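Long-range contact in CAMK/CAMK2 protein kinase (Salpingoeca rosetta, PDB 5IG1), which probably phosphorylates serine and threonine residues of proteins with ATP under calcium/calmodulin control, this piece holding its kinase domain: residues 178-191 / 221-233. Sequence-based numbering, arbitrary orientation.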
loop_
_atom_site.group_PDB
_atom_site.type_symbol
_atom_site.label_atom_id
_atom_site.label_comp_id
_atom_site.label_asym_id
_atom_site.label_seq_id
_atom_site.Cartn_x
_atom_site.Cartn_y
_atom_site.Cartn_z
ATOM N N PHE A 178 -10.503 -14.099 -3.573
ATOM C CA PHE A 178 -9.056 -14.264 -3.643
ATOM C C PHE A 178 -8.500 -13.096 -4.453
ATOM O O PHE A 178 -8.607 -13.073 -5.682
ATOM C CB PHE A 178 -8.692 -15.612 -4.255
ATOM C CG PHE A 178 -7.211 -15.843 -4.377
ATOM C CD1 PHE A 178 -6.499 -16.429 -3.344
ATOM C CD2 PHE A 178 -6.533 -15.480 -5.529
ATOM C CE1 PHE A 178 -5.142 -16.648 -3.458
ATOM C CE2 PHE A 178 -5.179 -15.695 -5.648
ATOM C CZ PHE A 178 -4.484 -16.284 -4.614
ATOM N N ALA A 179 -7.903 -12.127 -3.760
ATOM C CA ALA A 179 -7.331 -10.950 -4.396
ATOM C C ALA A 179 -6.083 -10.531 -3.640
ATOM O O ALA A 179 -5.854 -10.940 -2.500
ATOM C CB ALA A 179 -8.324 -9.788 -4.451
ATOM N N GLY A 180 -5.282 -9.695 -4.285
ATOM C CA GLY A 180 -4.002 -9.265 -3.764
ATOM C C GLY A 180 -2.850 -9.783 -4.612
ATOM O O GLY A 180 -2.984 -10.724 -5.397
ATOM N N THR A 181 -1.698 -9.133 -4.463
ATOM C CA THR A 181 -0.531 -9.599 -5.194
ATOM C C THR A 181 0.134 -10.766 -4.462
ATOM O O THR A 181 0.208 -10.774 -3.229
ATOM C CB THR A 181 0.467 -8.466 -5.388
ATOM O OG1 THR A 181 0.601 -7.736 -4.164
ATOM C CG2 THR A 181 -0.007 -7.531 -6.484
ATOM N N PRO A 182 0.629 -11.759 -5.213
ATOM C CA PRO A 182 0.983 -13.051 -4.592
ATOM C C PRO A 182 2.004 -12.963 -3.472
ATOM O O PRO A 182 1.836 -13.625 -2.440
ATOM C CB PRO A 182 1.516 -13.858 -5.784
ATOM C CG PRO A 182 0.810 -13.279 -6.961
ATOM C CD PRO A 182 0.734 -11.812 -6.681
ATOM N N GLY A 183 3.060 -12.166 -3.640
ATOM C CA GLY A 183 4.078 -12.062 -2.609
ATOM C C GLY A 183 3.569 -11.582 -1.262
ATOM O O GLY A 183 4.149 -11.933 -0.229
ATOM N N TYR A 184 2.495 -10.799 -1.239
ATOM C CA TYR A 184 1.994 -10.228 0.005
ATOM C C TYR A 184 0.707 -10.891 0.475
ATOM O O TYR A 184 0.120 -10.447 1.467
ATOM C CB TYR A 184 1.807 -8.714 -0.155
ATOM C CG TYR A 184 3.012 -8.075 -0.807
ATOM C CD1 TYR A 184 3.136 -8.046 -2.187
ATOM C CD2 TYR A 184 4.047 -7.544 -0.046
ATOM C CE1 TYR A 184 4.231 -7.494 -2.791
ATOM C CE2 TYR A 184 5.161 -6.983 -0.651
ATOM C CZ TYR A 184 5.244 -6.964 -2.024
ATOM O OH TYR A 184 6.340 -6.416 -2.650
ATOM N N LEU A 185 0.276 -11.959 -0.193
ATOM C CA LEU A 185 -0.962 -12.628 0.180
ATOM C C LEU A 185 -0.855 -13.244 1.567
ATOM O O LEU A 185 0.162 -13.842 1.925
ATOM C CB LEU A 185 -1.308 -13.709 -0.842
ATOM C CG LEU A 185 -1.849 -13.203 -2.175
ATOM C CD1 LEU A 185 -2.033 -14.340 -3.150
ATOM C CD2 LEU A 185 -3.152 -12.485 -1.935
ATOM N N SER A 186 -1.914 -13.093 2.346
ATOM C CA SER A 186 -1.991 -13.723 3.651
ATOM C C SER A 186 -2.343 -15.199 3.501
ATOM O O SER A 186 -2.993 -15.593 2.529
ATOM C CB SER A 186 -3.038 -13.028 4.507
ATOM O OG SER A 186 -4.085 -12.548 3.685
ATOM N N PRO A 187 -1.918 -16.039 4.447
ATOM C CA PRO A 187 -2.243 -17.469 4.329
ATOM C C PRO A 187 -3.741 -17.716 4.298
ATOM O O PRO A 187 -4.214 -18.590 3.564
ATOM C CB PRO A 187 -1.578 -18.082 5.571
ATOM C CG PRO A 187 -0.617 -17.056 6.057
ATOM C CD PRO A 187 -1.220 -15.742 5.708
ATOM N N GLU A 188 -4.504 -16.940 5.069
ATOM C CA GLU A 188 -5.952 -17.118 5.116
ATOM C C GLU A 188 -6.593 -16.861 3.758
ATOM O O GLU A 188 -7.560 -17.536 3.381
ATOM C CB GLU A 188 -6.546 -16.192 6.171
ATOM C CG GLU A 188 -6.153 -14.740 5.975
ATOM C CD GLU A 188 -5.524 -14.141 7.204
ATOM O OE1 GLU A 188 -4.395 -14.549 7.547
ATOM O OE2 GLU A 188 -6.164 -13.273 7.841
ATOM N N VAL A 189 -6.079 -15.883 3.011
ATOM C CA VAL A 189 -6.633 -15.615 1.690
ATOM C C VAL A 189 -6.245 -16.724 0.720
ATOM O O VAL A 189 -7.047 -17.136 -0.128
ATOM C CB VAL A 189 -6.188 -14.227 1.196
ATOM C CG1 VAL A 189 -6.598 -14.012 -0.253
ATOM C CG2 VAL A 189 -6.785 -13.142 2.087
ATOM N N ILE A 190 -5.022 -17.241 0.838
ATOM C CA ILE A 190 -4.604 -18.336 -0.032
ATOM C C ILE A 190 -5.459 -19.567 0.229
ATOM O O ILE A 190 -5.904 -20.243 -0.706
ATOM C CB ILE A 190 -3.102 -18.623 0.155
ATOM C CG1 ILE A 190 -2.278 -17.448 -0.367
ATOM C CG2 ILE A 190 -2.701 -19.900 -0.554
ATOM C CD1 ILE A 190 -0.804 -17.638 -0.220
ATOM N N ARG A 191 -5.729 -19.857 1.503
ATOM C CA ARG A 191 -6.632 -20.936 1.887
ATOM C C ARG A 191 -8.081 -20.658 1.504
ATOM O O ARG A 191 -8.914 -21.563 1.628
ATOM C CB ARG A 191 -6.537 -21.190 3.397
ATOM C CG ARG A 191 -5.147 -21.609 3.867
ATOM C CD ARG A 191 -5.126 -22.032 5.334
ATOM N NE ARG A 191 -5.511 -20.954 6.244
ATOM C CZ ARG A 191 -6.500 -21.035 7.131
ATOM N NH1 ARG A 191 -7.206 -22.152 7.245
ATOM N NH2 ARG A 191 -6.778 -20.003 7.916
ATOM N N GLU A 221 9.057 -18.064 -8.112
ATOM C CA GLU A 221 8.444 -17.841 -9.417
ATOM C C GLU A 221 7.179 -18.673 -9.571
ATOM O O GLU A 221 6.138 -18.171 -10.011
ATOM C CB GLU A 221 9.443 -18.163 -10.530
ATOM C CG GLU A 221 10.598 -17.176 -10.646
ATOM C CD GLU A 221 11.711 -17.445 -9.649
ATOM O OE1 GLU A 221 11.657 -18.484 -8.957
ATOM O OE2 GLU A 221 12.643 -16.617 -9.561
ATOM N N ASP A 222 7.249 -19.951 -9.209
ATOM C CA ASP A 222 6.074 -20.814 -9.214
ATOM C C ASP A 222 5.118 -20.349 -8.122
ATOM O O ASP A 222 5.423 -20.462 -6.931
ATOM C CB ASP A 222 6.489 -22.266 -9.001
ATOM C CG ASP A 222 5.362 -23.244 -9.269
ATOM O OD1 ASP A 222 4.187 -22.821 -9.286
ATOM O OD2 ASP A 222 5.654 -24.445 -9.456
ATOM N N HIS A 223 3.957 -19.828 -8.522
ATOM C CA HIS A 223 3.021 -19.293 -7.541
ATOM C C HIS A 223 2.447 -20.370 -6.634
ATOM O O HIS A 223 1.968 -20.048 -5.543
ATOM C CB HIS A 223 1.891 -18.538 -8.244
ATOM C CG HIS A 223 2.300 -17.192 -8.756
ATOM N ND1 HIS A 223 1.453 -16.377 -9.473
ATOM C CD2 HIS A 223 3.472 -16.519 -8.652
ATOM C CE1 HIS A 223 2.083 -15.260 -9.789
ATOM N NE2 HIS A 223 3.309 -15.321 -9.302
ATOM N N GLN A 224 2.488 -21.636 -7.047
ATOM C CA GLN A 224 2.010 -22.697 -6.167
ATOM C C GLN A 224 3.006 -22.968 -5.047
ATOM O O GLN A 224 2.611 -23.125 -3.885
ATOM C CB GLN A 224 1.728 -23.965 -6.974
ATOM C CG GLN A 224 0.620 -23.793 -8.005
ATOM C CD GLN A 224 -0.645 -23.189 -7.412
ATOM O OE1 GLN A 224 -1.061 -23.545 -6.308
ATOM N NE2 GLN A 224 -1.261 -22.263 -8.144
ATOM N N LYS A 225 4.303 -23.011 -5.371
ATOM C CA LYS A 225 5.311 -23.114 -4.321
ATOM C C LYS A 225 5.355 -21.851 -3.466
ATOM O O LYS A 225 5.666 -21.923 -2.274
ATOM C CB LYS A 225 6.693 -23.386 -4.917
ATOM C CG LYS A 225 6.797 -24.610 -5.819
ATOM C CD LYS A 225 8.240 -25.120 -5.851
ATOM C CE LYS A 225 8.600 -25.784 -7.174
ATOM N NZ LYS A 225 8.912 -24.789 -8.242
ATOM N N LEU A 226 5.051 -20.690 -4.054
ATOM C CA LEU A 226 4.997 -19.458 -3.274
ATOM C C LEU A 226 3.848 -19.496 -2.274
ATOM O O LEU A 226 4.034 -19.210 -1.083
ATOM C CB LEU A 226 4.857 -18.249 -4.201
ATOM C CG LEU A 226 4.662 -16.912 -3.480
ATOM C CD1 LEU A 226 5.921 -16.538 -2.704
ATOM C CD2 LEU A 226 4.285 -15.806 -4.450
ATOM N N TYR A 227 2.647 -19.843 -2.742
ATOM C CA TYR A 227 1.518 -19.978 -1.830
ATOM C C TYR A 227 1.790 -21.045 -0.781
ATOM O O TYR A 227 1.363 -20.907 0.369
ATOM C CB TYR A 227 0.236 -20.298 -2.606
ATOM C CG TYR A 227 -0.173 -19.247 -3.620
ATOM C CD1 TYR A 227 0.275 -17.935 -3.517
ATOM C CD2 TYR A 227 -1.005 -19.569 -4.686
ATOM C CE1 TYR A 227 -0.091 -16.974 -4.442
ATOM C CE2 TYR A 227 -1.379 -18.611 -5.616
ATOM C CZ TYR A 227 -0.917 -17.318 -5.489
ATOM O OH TYR A 227 -1.283 -16.363 -6.410
ATOM N N ALA A 228 2.515 -22.105 -1.150
ATOM C CA ALA A 228 2.908 -23.108 -0.166
ATOM C C ALA A 228 3.808 -22.501 0.905
ATOM O O ALA A 228 3.604 -22.727 2.104
ATOM C CB ALA A 228 3.603 -24.279 -0.858
ATOM N N GLN A 229 4.816 -21.723 0.487
ATOM C CA GLN A 229 5.693 -21.057 1.446
ATOM C C GLN A 229 4.901 -20.147 2.373
ATOM O O GLN A 229 5.200 -20.054 3.570
ATOM C CB GLN A 229 6.767 -20.236 0.723
ATOM C CG GLN A 229 7.763 -21.006 -0.124
ATOM C CD GLN A 229 8.711 -20.076 -0.870
ATOM O OE1 GLN A 229 9.112 -20.351 -2.002
ATOM N NE2 GLN A 229 9.076 -18.969 -0.230
ATOM N N ILE A 230 3.900 -19.451 1.833
ATOM C CA ILE A 230 3.131 -18.521 2.650
ATOM C C ILE A 230 2.251 -19.277 3.640
ATOM O O ILE A 230 2.165 -18.910 4.819
ATOM C CB ILE A 230 2.310 -17.580 1.751
ATOM C CG1 ILE A 230 3.251 -16.705 0.918
ATOM C CG2 ILE A 230 1.349 -16.749 2.590
ATOM C CD1 ILE A 230 2.549 -15.716 0.016
ATOM N N LYS A 231 1.596 -20.349 3.185
ATOM C CA LYS A 231 0.717 -21.112 4.066
ATOM C C LYS A 231 1.495 -21.715 5.228
ATOM O O LYS A 231 1.096 -21.590 6.391
ATOM C CB LYS A 231 -0.005 -22.207 3.278
ATOM C CG LYS A 231 -1.058 -21.694 2.311
ATOM C CD LYS A 231 -1.904 -22.827 1.750
ATOM C CE LYS A 231 -1.099 -23.739 0.842
ATOM N NZ LYS A 231 -1.945 -24.821 0.263
ATOM N N ASN A 232 2.614 -22.372 4.930
ATOM C CA ASN A 232 3.442 -22.980 5.963
ATOM C C ASN A 232 4.353 -21.977 6.653
ATOM O O ASN A 232 5.134 -22.375 7.524
ATOM C CB ASN A 232 4.279 -24.113 5.367
ATOM C CG ASN A 232 3.425 -25.222 4.790
ATOM O OD1 ASN A 232 3.141 -26.213 5.460
ATOM N ND2 ASN A 232 3.008 -25.057 3.541
ATOM N N CYS A 233 4.275 -20.697 6.282
ATOM C CA CYS A 233 5.071 -19.641 6.906
ATOM C C CYS A 233 6.567 -19.956 6.826
ATOM O O CYS A 233 7.308 -19.826 7.802
ATOM C CB CYS A 233 4.628 -19.416 8.352
ATOM S SG CYS A 233 4.994 -17.780 8.982
#
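Tyr227, on helix 223-231, lies against Ile190, Leu185, Pro182 and Phe178 of segment 178-191. Tyr227 CB rests on Ile190 CG2 at 3.6 Å. Next, Tyr227 CD1 meets Ile190 CD1 at 3.5 Å, the isoleucine lying obliquely to the ring. Farther along, Tyr227 CE1 touches Leu185 CD1 at 3.5 Å and has Pro182 CB near the ring plane at its edge. The ring ends beside Phe178, whose edge is turned toward the tyrosine face in an offset edge-to-face pair, planes at 74°. Tyr227 OH lies 3.7 Å from Phe178 CZ and close to Pro182 CG. Tyr227 CG lies anti to its own carbonyl carbon (chi1 -60°), which carries the ring out from the helix along these residues, and the ring's length lets it span all four.

Pro182, compact and rigid, wedges between neighbours: its CB packs on Leu226 CD2, while Pro182 CG makes a CH-pi contact over one face of His223, 4.0 Å from the ring centroid. Beyond Tyr227, the beta branch of Ile230 sends CG2 toward Ile190 CD1 (3.6 Å from Ile230 CG2) and Pro187 CG, while Ile230 CD1 reaches the backbone around Pro182 and Leu185. At the outer margin the aliphatic part of Lys231 runs over Ile190 CG2.

Segment 178-191 holds the P+1 loop and the APE-type motif, here Ser186-Pro187-Glu188; helix 223-231 is helix G. Glu188 turns from this interface to a salt bridge with Arg264, the buried ion pair characteristic of kinases. No hydrogen bond crosses between the segments, so the join rests on apolar packing, with 556 Å² buried over the two.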